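Side-chain contacts in putative cytosolic protein (Geobacillus zalihae, PDB 6AHX), which probably acts as a copper-sensing transcriptional repressor of the CsoR family, controlling a copper-responsive operon according to the copper it binds: residues A[20-25]-A[64-69]; A[38-43]-A[47-52]. All blocks are in the same frame, centred on the assembly; numbering follows the deposited sequence.

Contact 1. Residues A[20-25]-A[64-69]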
loop_
_atom_site.group_PDB
_atom_site.type_symbol
_atom_site.label_atom_id
_atom_site.label_comp_id
_atom_site.label_asym_id
_atom_site.label_seq_id
_atom_site.Cartn_x
_atom_site.Cartn_y
_atom_site.Cartn_z
ATOM N N LYS A 20 -6.426 7.195 -16.570
ATOM C CA LYS A 20 -7.479 6.804 -15.625
ATOM C C LYS A 20 -7.248 5.444 -14.942
ATOM O O LYS A 20 -7.487 5.300 -13.755
ATOM C CB LYS A 20 -8.867 6.859 -16.291
ATOM C CG LYS A 20 -9.830 7.824 -15.587
ATOM C CD LYS A 20 -9.303 9.289 -15.484
ATOM C CE LYS A 20 -10.263 10.354 -16.057
ATOM N NZ LYS A 20 -11.709 10.176 -15.690
ATOM N N GLN A 21 -6.751 4.479 -15.686
ATOM C CA GLN A 21 -6.386 3.191 -15.114
ATOM C C GLN A 21 -5.382 3.265 -13.976
ATOM O O GLN A 21 -5.522 2.500 -13.034
ATOM C CB GLN A 21 -5.904 2.226 -16.181
ATOM C CG GLN A 21 -7.088 1.534 -16.846
ATOM C CD GLN A 21 -6.864 1.129 -18.296
ATOM O OE1 GLN A 21 -5.741 1.171 -18.821
ATOM N NE2 GLN A 21 -7.957 0.730 -18.960
ATOM N N VAL A 22 -4.407 4.175 -14.066
ATOM C CA VAL A 22 -3.477 4.468 -12.943
ATOM C C VAL A 22 -4.214 4.996 -11.711
ATOM O O VAL A 22 -4.027 4.504 -10.628
ATOM C CB VAL A 22 -2.395 5.473 -13.319
ATOM C CG1 VAL A 22 -1.662 5.946 -12.087
ATOM C CG2 VAL A 22 -1.405 4.837 -14.302
ATOM N N ILE A 23 -5.058 5.978 -11.907
ATOM C CA ILE A 23 -5.776 6.554 -10.804
ATOM C C ILE A 23 -6.669 5.499 -10.140
ATOM O O ILE A 23 -6.732 5.381 -8.883
ATOM C CB ILE A 23 -6.545 7.836 -11.252
ATOM C CG1 ILE A 23 -5.550 8.988 -11.505
ATOM C CG2 ILE A 23 -7.480 8.334 -10.151
ATOM C CD1 ILE A 23 -5.359 9.393 -12.934
ATOM N N ASN A 24 -7.341 4.727 -10.988
ATOM C CA ASN A 24 -8.241 3.688 -10.513
ATOM C C ASN A 24 -7.533 2.573 -9.745
ATOM O O ASN A 24 -8.047 2.160 -8.708
ATOM C CB ASN A 24 -9.057 3.089 -11.675
ATOM C CG ASN A 24 -10.069 4.091 -12.235
ATOM O OD1 ASN A 24 -10.295 5.203 -11.672
ATOM N ND2 ASN A 24 -10.688 3.716 -13.348
ATOM N N ARG A 25 -6.381 2.124 -10.252
ATOM C CA ARG A 25 -5.570 1.139 -9.534
ATOM C C ARG A 25 -5.216 1.670 -8.130
ATOM O O ARG A 25 -5.398 0.966 -7.127
ATOM C CB ARG A 25 -4.325 0.751 -10.310
ATOM C CG ARG A 25 -4.190 -0.772 -10.422
ATOM C CD ARG A 25 -3.921 -1.685 -9.167
ATOM N NE ARG A 25 -2.849 -2.596 -9.673
ATOM C CZ ARG A 25 -2.734 -3.942 -9.604
ATOM N NH1 ARG A 25 -3.525 -4.723 -8.887
ATOM N NH2 ARG A 25 -1.707 -4.527 -10.228
ATOM N N ALA A 64 3.715 1.366 -10.062
ATOM C CA ALA A 64 4.916 2.165 -10.301
ATOM C C ALA A 64 5.591 1.910 -11.686
ATOM O O ALA A 64 6.011 2.850 -12.400
ATOM C CB ALA A 64 5.940 1.874 -9.203
ATOM N N LYS A 65 5.659 0.622 -12.041
ATOM C CA LYS A 65 6.111 0.189 -13.368
ATOM C C LYS A 65 5.262 0.758 -14.510
ATOM O O LYS A 65 5.792 1.252 -15.455
ATOM C CB LYS A 65 6.126 -1.301 -13.445
ATOM C CG LYS A 65 7.208 -1.925 -12.597
ATOM C CD LYS A 65 7.085 -3.437 -12.789
ATOM C CE LYS A 65 7.947 -4.309 -11.875
ATOM N NZ LYS A 65 9.102 -3.617 -11.239
ATOM N N VAL A 66 3.963 0.749 -14.368
ATOM C CA VAL A 66 3.074 1.314 -15.372
ATOM C C VAL A 66 3.309 2.821 -15.522
ATOM O O VAL A 66 3.310 3.360 -16.648
ATOM C CB VAL A 66 1.599 1.062 -14.993
ATOM C CG1 VAL A 66 0.602 1.879 -15.814
ATOM C CG2 VAL A 66 1.286 -0.398 -15.090
ATOM N N ILE A 67 3.433 3.507 -14.398
ATOM C CA ILE A 67 3.637 4.935 -14.410
ATOM C C ILE A 67 4.996 5.250 -15.007
ATOM O O ILE A 67 5.119 6.142 -15.830
ATOM C CB ILE A 67 3.572 5.514 -12.972
ATOM C CG1 ILE A 67 2.119 5.425 -12.396
ATOM C CG2 ILE A 67 4.151 6.966 -12.867
ATOM C CD1 ILE A 67 2.089 5.708 -10.884
ATOM N N PHE A 68 6.013 4.548 -14.550
ATOM C CA PHE A 68 7.334 4.687 -15.138
ATOM C C PHE A 68 7.355 4.456 -16.682
ATOM O O PHE A 68 7.960 5.231 -17.412
ATOM C CB PHE A 68 8.362 3.794 -14.419
ATOM C CG PHE A 68 9.788 4.179 -14.707
ATOM C CD1 PHE A 68 10.420 5.156 -13.998
ATOM C CD2 PHE A 68 10.486 3.578 -15.710
ATOM C CE1 PHE A 68 11.749 5.513 -14.271
ATOM C CE2 PHE A 68 11.811 3.910 -15.978
ATOM C CZ PHE A 68 12.431 4.894 -15.273
ATOM N N ALA A 69 6.692 3.420 -17.176
ATOM C CA ALA A 69 6.528 3.243 -18.612
ATOM C C ALA A 69 5.811 4.385 -19.329
ATOM O O ALA A 69 6.283 4.899 -20.331
ATOM C CB ALA A 69 5.827 1.937 -18.907
#

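Contact 2. Residues A[38-43]-A[47-52]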
loop_
_atom_site.group_PDB
_atom_site.type_symbol
_atom_site.label_atom_id
_atom_site.label_comp_id
_atom_site.label_asym_id
_atom_site.label_seq_id
_atom_site.Cartn_x
_atom_site.Cartn_y
_atom_site.Cartn_z
ATOM N N GLU A 38 -9.166 -3.469 8.403
ATOM C CA GLU A 38 -10.328 -4.010 9.018
ATOM C C GLU A 38 -10.098 -5.443 9.355
ATOM O O GLU A 38 -10.585 -5.882 10.355
ATOM C CB GLU A 38 -11.564 -3.821 8.159
ATOM C CG GLU A 38 -12.025 -2.378 8.042
ATOM C CD GLU A 38 -12.994 -2.118 6.858
ATOM O OE1 GLU A 38 -13.425 -0.936 6.713
ATOM O OE2 GLU A 38 -13.333 -3.060 6.054
ATOM N N MET A 39 -9.345 -6.179 8.567
ATOM C CA MET A 39 -8.978 -7.520 8.963
ATOM C C MET A 39 -8.240 -7.551 10.279
ATOM O O MET A 39 -8.491 -8.392 11.120
ATOM C CB MET A 39 -8.068 -8.177 7.898
ATOM C CG MET A 39 -8.773 -8.543 6.583
ATOM S SD MET A 39 -7.633 -9.123 5.294
ATOM C CE MET A 39 -7.314 -10.754 5.918
ATOM N N ALA A 40 -7.265 -6.670 10.428
ATOM C CA ALA A 40 -6.512 -6.542 11.665
ATOM C C ALA A 40 -7.423 -6.159 12.813
ATOM O O ALA A 40 -7.424 -6.781 13.851
ATOM C CB ALA A 40 -5.368 -5.514 11.518
ATOM N N ALA A 41 -8.239 -5.153 12.612
ATOM C CA ALA A 41 -9.180 -4.723 13.647
ATOM C C ALA A 41 -10.136 -5.818 14.107
ATOM O O ALA A 41 -10.454 -5.840 15.254
ATOM C CB ALA A 41 -9.966 -3.533 13.179
ATOM N N GLU A 42 -10.552 -6.714 13.212
ATOM C CA GLU A 42 -11.380 -7.899 13.511
ATOM C C GLU A 42 -10.628 -9.147 13.980
ATOM O O GLU A 42 -11.261 -10.170 14.262
ATOM C CB GLU A 42 -12.159 -8.332 12.285
ATOM C CG GLU A 42 -13.035 -7.275 11.674
ATOM C CD GLU A 42 -13.514 -7.643 10.266
ATOM O OE1 GLU A 42 -13.436 -8.852 9.901
ATOM O OE2 GLU A 42 -13.965 -6.714 9.526
ATOM N N GLY A 43 -9.297 -9.112 14.078
ATOM C CA GLY A 43 -8.571 -10.248 14.616
ATOM C C GLY A 43 -8.518 -11.434 13.681
ATOM O O GLY A 43 -8.392 -12.569 14.095
ATOM N N PRO A 47 -1.766 -15.195 8.812
ATOM C CA PRO A 47 -1.366 -15.485 7.406
ATOM C C PRO A 47 -2.285 -14.855 6.333
ATOM O O PRO A 47 -1.801 -14.450 5.272
ATOM C CB PRO A 47 -1.388 -17.022 7.328
ATOM C CG PRO A 47 -1.496 -17.512 8.749
ATOM C CD PRO A 47 -2.164 -16.411 9.532
ATOM N N ASP A 48 -3.558 -14.724 6.657
ATOM C CA ASP A 48 -4.516 -14.035 5.799
ATOM C C ASP A 48 -4.078 -12.590 5.599
ATOM O O ASP A 48 -4.107 -12.038 4.490
ATOM C CB ASP A 48 -5.945 -14.005 6.445
ATOM C CG ASP A 48 -6.520 -15.419 6.693
ATOM O OD1 ASP A 48 -5.776 -16.402 6.678
ATOM O OD2 ASP A 48 -7.719 -15.561 6.907
ATOM N N ILE A 49 -3.731 -11.965 6.715
ATOM C CA ILE A 49 -3.319 -10.579 6.734
ATOM C C ILE A 49 -2.033 -10.392 5.952
ATOM O O ILE A 49 -1.961 -9.506 5.076
ATOM C CB ILE A 49 -3.264 -10.021 8.154
ATOM C CG1 ILE A 49 -4.699 -9.983 8.756
ATOM C CG2 ILE A 49 -2.628 -8.634 8.154
ATOM C CD1 ILE A 49 -4.809 -9.372 10.146
ATOM N N LEU A 50 -1.062 -11.265 6.190
ATOM C CA LEU A 50 0.238 -11.096 5.579
ATOM C C LEU A 50 0.181 -11.428 4.105
ATOM O O LEU A 50 0.895 -10.839 3.333
ATOM C CB LEU A 50 1.262 -12.018 6.248
ATOM C CG LEU A 50 1.655 -11.651 7.685
ATOM C CD1 LEU A 50 2.780 -12.595 8.071
ATOM C CD2 LEU A 50 2.069 -10.206 7.920
ATOM N N LEU A 51 -0.693 -12.348 3.726
ATOM C CA LEU A 51 -0.995 -12.566 2.319
ATOM C C LEU A 51 -1.462 -11.329 1.590
ATOM O O LEU A 51 -1.027 -11.058 0.492
ATOM C CB LEU A 51 -2.093 -13.647 2.163
ATOM C CG LEU A 51 -2.191 -14.297 0.796
ATOM C CD1 LEU A 51 -1.104 -15.373 0.703
ATOM C CD2 LEU A 51 -3.584 -14.860 0.529
ATOM N N GLN A 52 -2.335 -10.566 2.238
ATOM C CA GLN A 52 -2.921 -9.386 1.615
ATOM C C GLN A 52 -1.939 -8.258 1.605
ATOM O O GLN A 52 -1.874 -7.556 0.594
ATOM C CB GLN A 52 -4.234 -8.995 2.293
ATOM C CG GLN A 52 -5.306 -10.069 2.182
ATOM C CD GLN A 52 -5.600 -10.535 0.764
ATOM O OE1 GLN A 52 -5.352 -9.842 -0.223
ATOM N NE2 GLN A 52 -6.042 -11.764 0.658
#

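Contact 1. Residues A[20-25]-A[64-69]
Val-22 sets its two methyls against Val-66 and Ile-67, joining the first turns of helix 20-41 to the last turns of helix 46-70. The helices run antiparallel here, as in the helical hairpin of CsoR-type repressors, and Val-22 and Ile-67 have the nearest CA atoms, 7.3 Å apart. The tight half of the contact lies between these two buried residues. Val-22 CG1 is anti to the backbone N (chi1 168°), which presents it to Ile-67 CG1 at 3.8 Å. The same methyl also reaches Ile-67 CD1, at 3.9 Å. The two side chains cross nearly at right angles, with CG1 and CD1 of Ile-67 both touching the one methyl. Val-22 CG2 takes the other branch of the contact: it meets Val-66 CG1 at 3.9 Å and lies 4.0 Å from Ile-67 CG1. Val-22 and Val-66 slide past each other in opposite directions, touching through a single pair of methyls. This valine pair is the looser half, on the solvent side, since Val-66 is partly exposed and gives up less surface than its neighbour; its side chain also rests on Arg-19. On the buried side Ile-67 is further covered by Tyr-18 of the same chain and Cys-46 of the second subunit. No hydrogen bond or salt bridge spans the two segments, and only 107 Å² is buried between them; their cohesion is therefore that of branched aliphatic groups in van der Waals contact, without the directional preference a polar pair would impose.

Contact 2. Residues A[38-43]-A[47-52]
Met-39 starts with CG anti to its carbonyl carbon (chi1 -71°), runs extended through chi2 and bends at chi3 (76°), which carries CE across to Asp-48, while Ile-49, with CG1 likewise anti to the carbonyl carbon (chi1 -66°), extends CD1 back to Ala-40. These exchanges close the turn of an antiparallel helical hairpin, where helix 20-41 ends in a Schellman motif: Gly-43, at positive phi, terminates the helix, and its N bonds to Ala-40 O. Ile-49 is buried. Its CD1 comes within 3.6 Å of Ala-40 CA, lying close to the backbone as well as near the alanine methyl, and its CG1 is 3.9 Å from Met-39 CB. Ile-36 and, from the second subunit, Tyr-18 also pack on Ile-49, so the residue serves both the hairpin and the dimer. An alanine here would lose CG1, CG2 and CD1, and would probably leave a gap beside Ala-40 and give the methionine chain room to shift. The side chain of Met-39 crosses those of Asp-48 and Gln-52 at about right angles. Of the Asp-48 side chain, CB alone touches Met-39; the carboxylate turns to a salt bridge, OD2 with Arg-44 NH2, in the link between the helices. Gln-52 bends at chi2 and offers aliphatic CG rather than its amide, with Met-39 SD 4.0 Å from that carbon. Past the sulfur, the methyl of Met-39 rests on both the side chain and the backbone carbonyl carbon of Asp-48, with CE 3.6 Å from Asp-48 CB and 3.7 Å from Asp-48 C.

In the fold
Contacts 1 and 2 pin the same two helices, 20-41 and 46-70, near opposite ends of one hairpin: contact 2 beside the turn, contact 1 at the open end. Their centres are 26 Å apart, on opposite sides of the chain's centre, and their nearest atoms stay about 10 Å apart. Along the sequence contact 2 is nested inside the loop closed by contact 1. The second subunit joins them: Ala-64 in contact 1 packs on Leu-50 of that subunit, and Leu-50 in contact 2 on Ala-64 of the other chain, so the hairpin's open end meets its partner's turn.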